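Local coordinates for protein cysteine hydrolase (Pseudomonas syringae pv. phaseolicola 1448A, PDB 3IRV) that probably acts as a hydrolase of the isochorismatase-like cysteine hydrolase family, on a substrate that is not yet established, at residues V33-T38 with K44-I49; Q51-L56 with E106-Q111; A59-Q64 with S112-V117; D129-L134 with R163-I168; A176-D181 with V187-V192. All blocks are in the same frame, centred on the assembly; numbering follows the deposited sequence. Where two conformers were deposited one is given.

Interaction 1: residues V33-T38 with K44-I49; sequences VFCEPT and KSTADI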
# COMPACT_ATOMS: atom_id res chain seq x y z
N VAL A 33 -8.33 -16.81 -12.74
CA VAL A 33 -9.03 -16.74 -11.47
C VAL A 33 -9.64 -15.33 -11.18
O VAL A 33 -10.68 -15.22 -10.51
CB VAL A 33 -8.10 -17.24 -10.33
CG1 VAL A 33 -6.91 -16.30 -10.17
CG2 VAL A 33 -8.86 -17.45 -9.02
N PHE A 34 -9.01 -14.28 -11.74
CA PHE A 34 -9.53 -12.89 -11.63
C PHE A 34 -10.31 -12.43 -12.86
O PHE A 34 -11.16 -11.55 -12.74
CB PHE A 34 -8.39 -11.90 -11.40
CG PHE A 34 -7.55 -12.22 -10.20
CD1 PHE A 34 -8.04 -11.99 -8.92
CD2 PHE A 34 -6.26 -12.72 -10.34
CE1 PHE A 34 -7.26 -12.29 -7.80
CE2 PHE A 34 -5.48 -13.03 -9.25
CZ PHE A 34 -5.97 -12.82 -7.97
N CYS A 35 -10.03 -13.02 -14.02
CA CYS A 35 -10.56 -12.51 -15.28
C CYS A 35 -11.74 -13.29 -15.87
O CYS A 35 -12.49 -12.75 -16.69
CB CYS A 35 -9.45 -12.42 -16.33
SG CYS A 35 -8.18 -11.22 -15.88
N GLU A 36 -11.87 -14.57 -15.52
CA GLU A 36 -13.02 -15.35 -16.05
C GLU A 36 -14.20 -15.24 -15.11
O GLU A 36 -14.04 -15.27 -13.90
CB GLU A 36 -12.63 -16.81 -16.19
CG GLU A 36 -11.56 -17.01 -17.20
CD GLU A 36 -11.29 -18.47 -17.50
OE1 GLU A 36 -11.63 -19.36 -16.66
OE2 GLU A 36 -10.72 -18.73 -18.57
N PRO A 37 -15.42 -15.11 -15.67
CA PRO A 37 -16.63 -15.01 -14.85
C PRO A 37 -16.81 -16.17 -13.86
O PRO A 37 -17.36 -15.97 -12.78
CB PRO A 37 -17.76 -14.99 -15.89
CG PRO A 37 -17.12 -14.38 -17.11
CD PRO A 37 -15.70 -14.96 -17.11
N THR A 38 -16.30 -17.34 -14.23
CA THR A 38 -16.36 -18.52 -13.38
C THR A 38 -15.19 -18.59 -12.39
O THR A 38 -15.13 -19.50 -11.56
CB THR A 38 -16.36 -19.82 -14.22
OG1 THR A 38 -15.26 -19.81 -15.13
CG2 THR A 38 -17.66 -19.97 -15.00
N LYS A 44 -15.12 -8.23 -12.38
CA LYS A 44 -15.78 -7.98 -13.68
C LYS A 44 -15.19 -6.84 -14.51
O LYS A 44 -15.20 -6.91 -15.75
CB LYS A 44 -17.30 -7.81 -13.52
CG LYS A 44 -17.75 -6.64 -12.68
CD LYS A 44 -19.29 -6.58 -12.71
CE LYS A 44 -19.83 -5.38 -11.95
NZ LYS A 44 -20.02 -5.65 -10.49
N SER A 45 -14.62 -5.82 -13.85
CA SER A 45 -14.03 -4.69 -14.59
C SER A 45 -12.77 -5.07 -15.38
O SER A 45 -12.30 -4.31 -16.23
CB SER A 45 -13.73 -3.55 -13.62
OG SER A 45 -12.78 -3.99 -12.66
N THR A 46 -12.21 -6.27 -15.13
CA THR A 46 -11.08 -6.72 -15.95
C THR A 46 -11.44 -6.79 -17.44
O THR A 46 -10.58 -6.61 -18.30
CB THR A 46 -10.53 -8.11 -15.51
OG1 THR A 46 -11.58 -9.09 -15.49
CG2 THR A 46 -9.88 -8.06 -14.11
N ALA A 47 -12.72 -7.04 -17.74
CA ALA A 47 -13.13 -7.16 -19.15
C ALA A 47 -12.75 -5.91 -19.94
O ALA A 47 -12.32 -6.00 -21.10
CB ALA A 47 -14.61 -7.41 -19.26
N ASP A 48 -12.86 -4.76 -19.28
CA ASP A 48 -12.62 -3.45 -19.91
C ASP A 48 -11.15 -3.05 -20.06
O ASP A 48 -10.84 -2.06 -20.75
CB ASP A 48 -13.37 -2.36 -19.14
CG ASP A 48 -14.87 -2.59 -19.15
OD1 ASP A 48 -15.40 -3.04 -20.20
OD2 ASP A 48 -15.50 -2.35 -18.11
N ILE A 49 -10.25 -3.80 -19.43
CA ILE A 49 -8.82 -3.47 -19.54
C ILE A 49 -7.99 -4.40 -20.43
O ILE A 49 -6.81 -4.13 -20.67
CB ILE A 49 -8.12 -3.32 -18.16
CG1 ILE A 49 -7.99 -4.66 -17.43
CG2 ILE A 49 -8.90 -2.34 -17.29
CD1 ILE A 49 -7.07 -4.52 -16.20
O HOH W 1 -12.87 -10.31 -17.74

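Interaction 2: residues Q51-L56 with E106-Q111; sequences QPIQKL and EALAPQ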
# COMPACT_ATOMS: atom_id res chain seq x y z
N GLN A 51 -8.22 -5.04 -23.75
CA GLN A 51 -7.85 -4.37 -25.01
C GLN A 51 -6.72 -3.32 -24.85
O GLN A 51 -5.72 -3.38 -25.59
CB GLN A 51 -9.10 -3.79 -25.66
CG GLN A 51 -8.96 -3.43 -27.12
CD GLN A 51 -10.28 -2.91 -27.69
OE1 GLN A 51 -10.36 -1.77 -28.17
NE2 GLN A 51 -11.33 -3.73 -27.62
N PRO A 52 -6.86 -2.37 -23.89
CA PRO A 52 -5.72 -1.45 -23.70
C PRO A 52 -4.42 -2.15 -23.35
O PRO A 52 -3.37 -1.73 -23.85
CB PRO A 52 -6.15 -0.55 -22.53
CG PRO A 52 -7.47 -1.02 -22.08
CD PRO A 52 -8.02 -2.01 -23.06
N ILE A 53 -4.47 -3.18 -22.51
CA ILE A 53 -3.24 -3.92 -22.21
C ILE A 53 -2.66 -4.58 -23.49
O ILE A 53 -1.44 -4.53 -23.74
CB ILE A 53 -3.42 -4.91 -21.04
CG1 ILE A 53 -3.77 -4.13 -19.76
CG2 ILE A 53 -2.14 -5.72 -20.82
CD1 ILE A 53 -4.05 -4.99 -18.60
N GLN A 54 -3.52 -5.16 -24.34
CA GLN A 54 -3.02 -5.76 -25.60
C GLN A 54 -2.27 -4.73 -26.46
O GLN A 54 -1.17 -5.01 -26.97
CB GLN A 54 -4.19 -6.34 -26.39
CG GLN A 54 -4.78 -7.60 -25.83
CD GLN A 54 -5.98 -8.07 -26.65
OE1 GLN A 54 -6.77 -7.26 -27.14
NE2 GLN A 54 -6.13 -9.39 -26.77
N LYS A 55 -2.85 -3.54 -26.59
CA LYS A 55 -2.20 -2.45 -27.33
C LYS A 55 -0.87 -2.06 -26.69
O LYS A 55 0.13 -1.86 -27.38
CB LYS A 55 -3.13 -1.24 -27.42
CG LYS A 55 -4.39 -1.47 -28.23
CD LYS A 55 -5.19 -0.18 -28.28
CE LYS A 55 -6.26 -0.21 -29.36
NZ LYS A 55 -7.46 -0.96 -28.90
N LEU A 56 -0.88 -1.95 -25.36
CA LEU A 56 0.32 -1.61 -24.60
C LEU A 56 1.43 -2.61 -24.85
O LEU A 56 2.58 -2.21 -25.11
CB LEU A 56 0.01 -1.55 -23.10
CG LEU A 56 1.22 -1.31 -22.20
CD1 LEU A 56 1.88 0.06 -22.48
CD2 LEU A 56 0.78 -1.44 -20.75
N GLU A 106 -5.55 -16.17 -22.09
CA GLU A 106 -5.03 -16.37 -23.44
C GLU A 106 -4.97 -15.06 -24.24
O GLU A 106 -4.07 -14.86 -25.06
CB GLU A 106 -5.85 -17.43 -24.19
CG GLU A 106 -5.14 -18.04 -25.41
CD GLU A 106 -3.77 -18.67 -25.08
OE1 GLU A 106 -3.65 -19.37 -24.05
OE2 GLU A 106 -2.82 -18.46 -25.87
N ALA A 107 -5.91 -14.15 -23.97
CA ALA A 107 -5.92 -12.85 -24.65
C ALA A 107 -4.65 -12.05 -24.41
O ALA A 107 -4.32 -11.14 -25.21
CB ALA A 107 -7.15 -12.04 -24.25
N LEU A 108 -3.93 -12.39 -23.33
CA LEU A 108 -2.68 -11.70 -22.99
C LEU A 108 -1.52 -12.68 -22.88
O LEU A 108 -0.54 -12.42 -22.18
CB LEU A 108 -2.84 -10.91 -21.67
CG LEU A 108 -3.87 -9.77 -21.67
CD1 LEU A 108 -3.93 -9.21 -20.25
CD2 LEU A 108 -3.47 -8.69 -22.67
N ALA A 109 -1.61 -13.81 -23.60
CA ALA A 109 -0.63 -14.90 -23.45
C ALA A 109 0.80 -14.40 -23.53
O ALA A 109 1.16 -13.73 -24.49
CB ALA A 109 -0.86 -15.97 -24.51
N PRO A 110 1.61 -14.67 -22.49
CA PRO A 110 3.01 -14.26 -22.53
C PRO A 110 3.73 -14.84 -23.74
O PRO A 110 3.46 -15.97 -24.17
CB PRO A 110 3.59 -14.84 -21.23
CG PRO A 110 2.38 -14.86 -20.28
CD PRO A 110 1.26 -15.31 -21.20
N GLN A 111 4.62 -14.02 -24.30
CA GLN A 111 5.44 -14.42 -25.43
C GLN A 111 6.79 -14.89 -24.92
O GLN A 111 7.14 -14.65 -23.75
CB GLN A 111 5.57 -13.26 -26.42
CG GLN A 111 4.22 -12.80 -27.00
CD GLN A 111 3.48 -13.91 -27.73
OE1 GLN A 111 3.89 -14.34 -28.81
NE2 GLN A 111 2.38 -14.39 -27.15

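Interaction 3: residues A59-Q64 with S112-V117; sequences AARAAQ and SDDVIV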
# COMPACT_ATOMS: atom_id res chain seq x y z
N ALA A 59 2.95 -2.39 -28.34
CA ALA A 59 3.87 -1.25 -28.46
C ALA A 59 5.18 -1.45 -27.70
O ALA A 59 6.25 -1.13 -28.21
CB ALA A 59 3.22 0.04 -28.03
N ALA A 60 5.08 -2.04 -26.51
CA ALA A 60 6.24 -2.26 -25.66
C ALA A 60 7.22 -3.21 -26.36
O ALA A 60 8.41 -2.91 -26.47
CB ALA A 60 5.79 -2.83 -24.30
N ARG A 61 6.71 -4.34 -26.85
CA ARG A 61 7.59 -5.32 -27.49
C ARG A 61 8.24 -4.73 -28.74
O ARG A 61 9.42 -4.97 -28.99
CB ARG A 61 6.86 -6.63 -27.79
CG ARG A 61 6.31 -7.32 -26.53
CD ARG A 61 5.96 -8.78 -26.82
NE ARG A 61 5.19 -9.36 -25.72
CZ ARG A 61 3.87 -9.42 -25.69
NH1 ARG A 61 3.15 -8.96 -26.72
NH2 ARG A 61 3.25 -9.94 -24.63
N ALA A 62 7.49 -3.90 -29.48
CA ALA A 62 8.03 -3.24 -30.68
C ALA A 62 9.17 -2.27 -30.35
O ALA A 62 10.10 -2.06 -31.16
CB ALA A 62 6.91 -2.52 -31.43
N ALA A 63 9.12 -1.67 -29.16
CA ALA A 63 10.15 -0.72 -28.76
C ALA A 63 11.22 -1.34 -27.85
O ALA A 63 12.03 -0.59 -27.26
CB ALA A 63 9.50 0.47 -28.08
N GLN A 64 11.18 -2.66 -27.71
CA GLN A 64 12.13 -3.40 -26.87
C GLN A 64 12.00 -2.98 -25.39
O GLN A 64 12.99 -2.95 -24.64
CB GLN A 64 13.57 -3.24 -27.39
CG GLN A 64 14.01 -4.25 -28.45
CD GLN A 64 13.08 -4.30 -29.65
OE1 GLN A 64 12.83 -3.28 -30.30
NE2 GLN A 64 12.57 -5.49 -29.96
N SER A 112 7.55 -15.56 -25.79
CA SER A 112 8.78 -16.24 -25.38
C SER A 112 9.83 -15.38 -24.68
O SER A 112 10.50 -15.89 -23.79
CB SER A 112 9.40 -17.00 -26.57
OG SER A 112 9.84 -16.08 -27.56
N ASP A 113 9.97 -14.10 -25.07
CA ASP A 113 10.94 -13.17 -24.44
C ASP A 113 10.40 -12.43 -23.22
O ASP A 113 11.15 -11.69 -22.57
CB ASP A 113 11.42 -12.13 -25.44
CG ASP A 113 12.38 -12.69 -26.47
OD1 ASP A 113 12.92 -13.80 -26.25
OD2 ASP A 113 12.58 -12.02 -27.50
N ASP A 114 9.11 -12.59 -22.94
CA ASP A 114 8.53 -11.93 -21.76
C ASP A 114 8.99 -12.64 -20.50
O ASP A 114 9.44 -13.79 -20.56
CB ASP A 114 7.01 -11.98 -21.81
CG ASP A 114 6.41 -11.22 -23.00
OD1 ASP A 114 7.09 -10.35 -23.58
OD2 ASP A 114 5.23 -11.47 -23.31
N VAL A 115 8.90 -11.94 -19.36
CA VAL A 115 9.32 -12.48 -18.07
C VAL A 115 8.08 -12.74 -17.22
O VAL A 115 7.15 -11.92 -17.20
CB VAL A 115 10.28 -11.51 -17.31
CG1 VAL A 115 10.82 -12.18 -16.08
CG2 VAL A 115 11.45 -11.12 -18.19
N ILE A 116 8.05 -13.88 -16.54
CA ILE A 116 6.96 -14.20 -15.63
C ILE A 116 7.54 -14.26 -14.21
O ILE A 116 8.49 -15.01 -13.96
CB ILE A 116 6.25 -15.52 -16.03
CG1 ILE A 116 5.68 -15.38 -17.46
CG2 ILE A 116 5.16 -15.84 -15.00
CD1 ILE A 116 5.03 -16.68 -18.02
N VAL A 117 6.98 -13.45 -13.30
CA VAL A 117 7.41 -13.43 -11.91
C VAL A 117 6.25 -13.85 -11.04
O VAL A 117 5.16 -13.26 -11.12
CB VAL A 117 7.91 -11.98 -11.50
CG1 VAL A 117 8.06 -11.85 -9.99
CG2 VAL A 117 9.23 -11.63 -12.24

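Interaction 4: residues D129-L134 with R163-I168; sequences DLDTVL and REYKVI. With PO4 (phosphate ion), chain C.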
# COMPACT_ATOMS: atom_id res chain seq x y z
N ASP A 129 11.23 -12.21 -7.35
CA ASP A 129 12.33 -11.98 -8.32
C ASP A 129 12.35 -10.59 -8.97
O ASP A 129 13.28 -10.26 -9.68
CB ASP A 129 12.21 -13.00 -9.46
CG ASP A 129 12.54 -14.42 -9.06
OD1 ASP A 129 12.93 -14.69 -7.89
OD2 ASP A 129 12.42 -15.31 -9.95
N LEU A 130 11.29 -9.78 -8.76
CA LEU A 130 11.09 -8.61 -9.62
C LEU A 130 12.24 -7.60 -9.54
O LEU A 130 12.70 -7.12 -10.58
CB LEU A 130 9.77 -7.92 -9.26
CG LEU A 130 9.41 -6.71 -10.13
CD1 LEU A 130 9.35 -7.09 -11.61
CD2 LEU A 130 8.07 -6.10 -9.65
N ASP A 131 12.75 -7.31 -8.35
CA ASP A 131 13.80 -6.31 -8.23
C ASP A 131 15.07 -6.75 -8.96
O ASP A 131 15.76 -5.92 -9.56
CB ASP A 131 14.09 -6.00 -6.77
CG ASP A 131 14.85 -4.71 -6.60
OD1 ASP A 131 14.37 -3.65 -7.05
OD2 ASP A 131 15.96 -4.77 -6.02
N THR A 132 15.36 -8.05 -8.93
CA THR A 132 16.54 -8.57 -9.65
C THR A 132 16.35 -8.38 -11.16
O THR A 132 17.23 -7.84 -11.85
CB THR A 132 16.77 -10.05 -9.32
OG1 THR A 132 17.08 -10.19 -7.93
CG2 THR A 132 17.90 -10.66 -10.20
N VAL A 133 15.18 -8.76 -11.67
CA VAL A 133 14.87 -8.65 -13.09
C VAL A 133 15.00 -7.17 -13.57
O VAL A 133 15.62 -6.88 -14.60
CB VAL A 133 13.49 -9.26 -13.40
CG1 VAL A 133 13.04 -8.97 -14.84
CG2 VAL A 133 13.50 -10.78 -13.09
N LEU A 134 14.47 -6.25 -12.78
CA LEU A 134 14.47 -4.84 -13.17
C LEU A 134 15.88 -4.26 -13.05
O LEU A 134 16.38 -3.62 -13.98
CB LEU A 134 13.51 -4.05 -12.27
CG LEU A 134 12.03 -4.41 -12.42
CD1 LEU A 134 11.21 -3.64 -11.37
CD2 LEU A 134 11.56 -4.03 -13.84
N ARG A 163 11.35 1.83 -3.37
CA ARG A 163 12.65 1.39 -3.91
C ARG A 163 13.23 2.40 -4.91
O ARG A 163 14.24 2.11 -5.59
CB ARG A 163 12.45 0.05 -4.61
CG ARG A 163 12.29 -1.09 -3.63
CD ARG A 163 11.68 -2.28 -4.32
NE ARG A 163 11.72 -3.48 -3.47
CZ ARG A 163 10.86 -3.70 -2.47
NH1 ARG A 163 9.93 -2.77 -2.16
NH2 ARG A 163 10.94 -4.82 -1.76
N GLU A 164 12.57 3.58 -5.00
CA GLU A 164 12.99 4.72 -5.82
C GLU A 164 12.66 4.56 -7.33
O GLU A 164 13.16 5.31 -8.17
CB GLU A 164 14.47 5.11 -5.59
CG GLU A 164 14.75 5.66 -4.16
CD GLU A 164 13.93 6.91 -3.82
OE1 GLU A 164 13.83 7.82 -4.66
OE2 GLU A 164 13.37 6.99 -2.70
N TYR A 165 11.80 3.59 -7.65
CA TYR A 165 11.36 3.47 -9.04
C TYR A 165 10.43 4.63 -9.36
O TYR A 165 9.68 5.10 -8.50
CB TYR A 165 10.62 2.15 -9.28
CG TYR A 165 11.53 0.94 -9.29
CD1 TYR A 165 12.24 0.59 -10.44
CD2 TYR A 165 11.69 0.15 -8.16
CE1 TYR A 165 13.11 -0.52 -10.47
CE2 TYR A 165 12.51 -0.97 -8.18
CZ TYR A 165 13.23 -1.28 -9.33
OH TYR A 165 14.04 -2.39 -9.36
N LYS A 166 10.52 5.08 -10.62
CA LYS A 166 9.60 6.03 -11.19
C LYS A 166 8.40 5.23 -11.71
O LYS A 166 8.51 4.46 -12.69
CB LYS A 166 10.32 6.79 -12.31
CG LYS A 166 11.62 7.46 -11.81
CD LYS A 166 12.45 8.08 -12.94
CE LYS A 166 13.64 8.82 -12.36
NZ LYS A 166 14.74 9.02 -13.34
N VAL A 167 7.25 5.39 -11.05
CA VAL A 167 6.10 4.52 -11.34
C VAL A 167 5.02 5.29 -12.11
O VAL A 167 4.66 6.41 -11.74
CB VAL A 167 5.49 3.95 -10.05
CG1 VAL A 167 4.36 2.95 -10.38
CG2 VAL A 167 6.56 3.24 -9.22
N ILE A 168 4.52 4.66 -13.18
CA ILE A 168 3.41 5.19 -13.97
C ILE A 168 2.26 4.20 -13.86
O ILE A 168 2.43 3.02 -14.22
CB ILE A 168 3.76 5.30 -15.46
CG1 ILE A 168 4.97 6.21 -15.65
CG2 ILE A 168 2.55 5.83 -16.22
CD1 ILE A 168 5.51 6.21 -17.08
P PO4 C . 8.79 -3.94 1.28
O1 PO4 C . 9.27 -5.18 0.56
O2 PO4 C . 8.45 -2.88 0.25
O3 PO4 C . 7.55 -4.29 2.09
O4 PO4 C . 9.84 -3.38 2.23

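Interaction 5: residues A176-D181 with V187-V192; sequences AMDYPD and VSAADV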
# COMPACT_ATOMS: atom_id res chain seq x y z
N ALA A 176 -10.56 -2.38 -10.69
CA ALA A 176 -10.90 -2.51 -9.28
C ALA A 176 -12.16 -3.36 -9.08
O ALA A 176 -12.92 -3.62 -10.03
CB ALA A 176 -11.11 -1.12 -8.66
N MET A 177 -12.38 -3.79 -7.84
CA MET A 177 -13.53 -4.62 -7.54
C MET A 177 -14.39 -3.95 -6.47
O MET A 177 -13.92 -3.10 -5.71
CB MET A 177 -13.10 -6.02 -7.11
CG MET A 177 -12.53 -6.12 -5.69
SD MET A 177 -12.08 -7.81 -5.24
CE MET A 177 -13.50 -8.77 -5.79
N ASP A 178 -15.68 -4.30 -6.47
CA ASP A 178 -16.62 -3.83 -5.44
C ASP A 178 -16.28 -4.56 -4.15
O ASP A 178 -15.79 -5.67 -4.19
CB ASP A 178 -18.05 -4.26 -5.80
CG ASP A 178 -18.53 -3.68 -7.13
OD1 ASP A 178 -18.57 -2.45 -7.29
OD2 ASP A 178 -18.91 -4.48 -8.02
N TYR A 179 -16.59 -3.95 -3.00
CA TYR A 179 -16.44 -4.61 -1.70
C TYR A 179 -17.80 -4.65 -1.02
O TYR A 179 -18.61 -3.76 -1.24
CB TYR A 179 -15.53 -3.78 -0.78
CG TYR A 179 -14.05 -3.91 -1.10
CD1 TYR A 179 -13.38 -5.11 -0.90
CD2 TYR A 179 -13.35 -2.82 -1.63
CE1 TYR A 179 -12.02 -5.23 -1.21
CE2 TYR A 179 -11.97 -2.92 -1.93
CZ TYR A 179 -11.33 -4.13 -1.71
OH TYR A 179 -9.99 -4.24 -2.02
N PRO A 180 -18.04 -5.68 -0.19
CA PRO A 180 -19.28 -5.66 0.60
C PRO A 180 -19.14 -4.64 1.73
O PRO A 180 -18.04 -4.21 2.05
CB PRO A 180 -19.35 -7.08 1.17
CG PRO A 180 -17.91 -7.51 1.26
CD PRO A 180 -17.22 -6.88 0.09
N ASP A 181 -20.27 -4.23 2.29
CA ASP A 181 -20.26 -3.36 3.47
C ASP A 181 -19.77 -4.16 4.69
O ASP A 181 -20.45 -5.10 5.13
CB ASP A 181 -21.71 -2.91 3.71
CG ASP A 181 -21.82 -1.83 4.78
OD1 ASP A 181 -20.89 -1.64 5.60
OD2 ASP A 181 -22.87 -1.15 4.78
N VAL A 187 -19.04 -0.11 -0.84
CA VAL A 187 -17.90 0.45 -1.57
C VAL A 187 -17.91 -0.10 -3.01
O VAL A 187 -17.74 -1.31 -3.23
CB VAL A 187 -16.57 0.07 -0.84
CG1 VAL A 187 -15.39 0.48 -1.63
CG2 VAL A 187 -16.51 0.69 0.56
N SER A 188 -18.11 0.79 -3.99
CA SER A 188 -18.16 0.33 -5.37
C SER A 188 -16.76 0.29 -5.98
O SER A 188 -15.87 1.03 -5.55
CB SER A 188 -19.00 1.28 -6.21
OG SER A 188 -18.44 2.58 -6.16
N ALA A 189 -16.61 -0.49 -7.05
CA ALA A 189 -15.36 -0.45 -7.82
C ALA A 189 -15.02 0.94 -8.30
O ALA A 189 -13.85 1.35 -8.24
CB ALA A 189 -15.38 -1.43 -9.00
N ALA A 190 -16.03 1.70 -8.72
CA ALA A 190 -15.79 3.08 -9.19
C ALA A 190 -15.20 3.96 -8.09
O ALA A 190 -14.30 4.76 -8.33
CB ALA A 190 -17.07 3.70 -9.72
N ASP A 191 -15.69 3.80 -6.87
CA ASP A 191 -15.17 4.58 -5.75
C ASP A 191 -13.74 4.16 -5.40
O ASP A 191 -12.87 5.01 -5.17
CB ASP A 191 -16.10 4.49 -4.57
CG ASP A 191 -17.30 5.43 -4.72
OD1 ASP A 191 -17.31 6.27 -5.64
OD2 ASP A 191 -18.21 5.33 -3.91
N VAL A 192 -13.51 2.85 -5.37
CA VAL A 192 -12.15 2.32 -5.16
C VAL A 192 -11.20 2.92 -6.17
O VAL A 192 -10.14 3.42 -5.80
CB VAL A 192 -12.12 0.78 -5.25
CG1 VAL A 192 -10.69 0.26 -5.19
CG2 VAL A 192 -12.90 0.17 -4.08

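Interaction 1: residues V33-T38 with K44-I49
C35 and T46 carry this contact almost by themselves. The van der Waals part comes first: the sulfur of C35 lies against the branch point of T46, with SG 3.9 Å from CB and 4.0 Å from CG2. T46 has OG1 placed between its backbone N and carbonyl carbon (chi1 54°), which swings the hydroxyl toward the backbone of the other segment and leaves the methyl alongside the sulfur. T46 OG1 lies 3.6 Å from C35 CA and 3.7 Å from F34 O. The ring of F34 leads away from here, toward T147 of strand 141-147.

The polar part runs through water. One ordered molecule donates to C35 O at 2.7 Å and to T46 OG1 at 2.9 Å, so the last carbonyl of the short helix 32-35 is tied to the second segment without a direct bond. The hydroxyl also bonds to V43 O, just before its own segment, which probably sets its rotation.

Backbone bonds fold the second segment around T46: A47 N to K44 O, D48 N to S45 O and I49 N to T46 O make a tight run of i to i+3 turns. Both segments belong to the connection that leads from strand 23-28 to helix 50-62, the first half of a beta-alpha-beta crossover in the parallel-sheet alpha/beta fold of the isochorismatase family.

Interaction 2: residues Q51-L56 with E106-Q111
Q54 and I53, neighbours on one turn of helix 50-62, reach across to A107 and L108 with different chemistry. The Q54 chain leaves the helix with CG beside its own backbone N (chi1 -73°) and stays extended beyond CG, which carries the amide out to the other backbone. There Q54 NE2 donates to A107 O at 3.0 Å, nearly straight at 169°. The oxygen lies in the plane of the glutamine amide, while the nitrogen stands somewhat tilted from the plane of the A107 carbonyl. The bond probably helps to set the amide's rotation, and A107 CB sits 3.8 Å from the same Q54 NE2.

Helix 50-62 is the crossover helix between the parallel strands 23-28 and 66-72, and residues 106-111, opening with a 3-10 turn, lie in the loop that leads to strand 115-119; the contact lays that loop against the flank of the helix.

L108 provides the apolar half. Its CG lies beside the backbone N; CD1 carries the chain on (chi2 175°) and CD2 branches off toward the helix, where it makes the closer contacts. L108 CD2 lies 3.6 Å from the aliphatic CG of Q54 and 3.7 Å from I53 CG2, while L108 CD1 is 4.0 Å from that same I53 methyl. The I53 and L108 side chains cross at about a right angle. I53 also packs on C145 of strand 141-147; L108 rests on M30 too.

Interaction 3: residues A59-Q64 with S112-V117
R61 runs out from its helix as an extended chain from CG to NE, and then turns at the last torsion (chi4 94°), which sets the guanidinium across the line of the chain and presents its NE side to D114. The carboxylate of D114 comes to meet it with CG beside its own backbone N. The two side chains cross at about a right angle, yet their flat ends are nearly coplanar, 24° apart, which suits a bidentate salt bridge.

The grip is side-on, using NE and one terminal nitrogen. R61 NE donates to D114 OD1 at 3.0 Å, close to straight at 167°, on the syn lone pair and in the guanidinium plane. R61 NH2 takes D114 OD2 at 2.8 Å, also on the syn side but a little out of both planes. A weak third bond, R61 NE to D114 OD2 at 3.2 Å, completes the fork. OD2 accepts from Q111 N as well, so the carboxylate is also held by the backbone of its own loop, and the charge is probably well stabilised here near the surface.

R61 is the next-to-last residue of helix 50-62, which closes in a Schellman motif with Q64, at positive phi, as its C-prime residue. D114 immediately precedes strand 115-119, and both side chains lie on Y69 of strand 66-72, the strand that follows the helix and pairs in parallel with 115-119.

Interaction 4: residues D129-L134 with R163-I168
Where helix 130-136 of the alpha/beta fold passes the lead-in to strand 166-170, D131 and L134, one turn apart, both meet the hydroxyl end of Y165. The tyrosine OH donates to D131 OD1 at 2.7 Å. This oxygen lies at the edge of the ring, but the carboxylate plane is turned 89° from the plane of the ring, and the hydroxyl comes from above the carboxylate. D131 was modelled in two conformers, so the bond holds for the one described here. L134 packs on the same end: its CB is 3.4 Å from Y165 OH, and CD1 3.7 Å from Y165 CZ.

R163 directly follows helix 149-162, which a Schellman motif ends with E164 as its C-prime residue; its side chain passes D131 and ends at a site on the subunit interface. The R163 guanidinium holds a phosphate ion, probably from the crystallisation liquor, by two parallel bonds: NH1 to O2 at 2.8 Å and NH2 to O1 at 2.9 Å. H126 and the H126 and R163 of the second subunit bind the same ion. D131 OD1 stays 4.5 Å from R163 NE, beyond a salt bridge, though it may still favour the arginine's charge. R135 adds a cation-pi contact to the Y165 ring.

Interaction 5: residues A176-D181 with V187-V192
The Y179 ring meets V187 and V192 at its edge: V187 CG1 lies in the ring plane 3.9 Å from CD2, and V192 CG2 approaches the same rim, 3.9 Å from CE2. Y202 of the second subunit meets the ring edge-to-face, and the hydroxyl bonds to E203 of that subunit and to N150. The other flat group, the D178 carboxylate, is approached from above its plane by A189 N, which donates to OD1 at 2.8 Å.

This is the N-terminal cap of helix 189-204, with S188 at the N-cap position, held against the loop 176-181 by one antiparallel beta bridge. Y179 N donates to V187 O at 2.9 Å, almost straight at 174° and in the carbonyl plane, as the hydrogen-bonded pair of that bridge. D178 thus adds a carboxylate at the start of the helix, where its charge would suit the helix dipole; its OD2 has K44 as a salt-bridge partner.

Along the helix, A176 CB touches V192 CG1 at 3.8 Å and A189 CB touches A176 O at 3.5 Å. S188 keeps its hydroxyl between its own backbone N and carbonyl carbon (chi1 60°), from where OG accepts from D191 N at 3.1 Å.

The first segments of interactions 2 and 3 lie on helix 50-62, which interaction 1 leads into. Interaction 1 is buried and works through water and van der Waals contact; interaction 3, at the surface, is purely ionic; interactions 2, 4 and 5 are partly buried, 2 being half apolar, half amide to carbonyl. Q111 packs on R61, joining interactions 2 and 3. Interaction 4 lies beyond strand 115-119, whose V117 and V115 touch L130 and V133, and ends at a phosphate between subunits. Interaction 5, about 32 Å from interaction 3 between centres, also touches the second subunit, and links back to interaction 1 through K44 with D178 and S45 with A176.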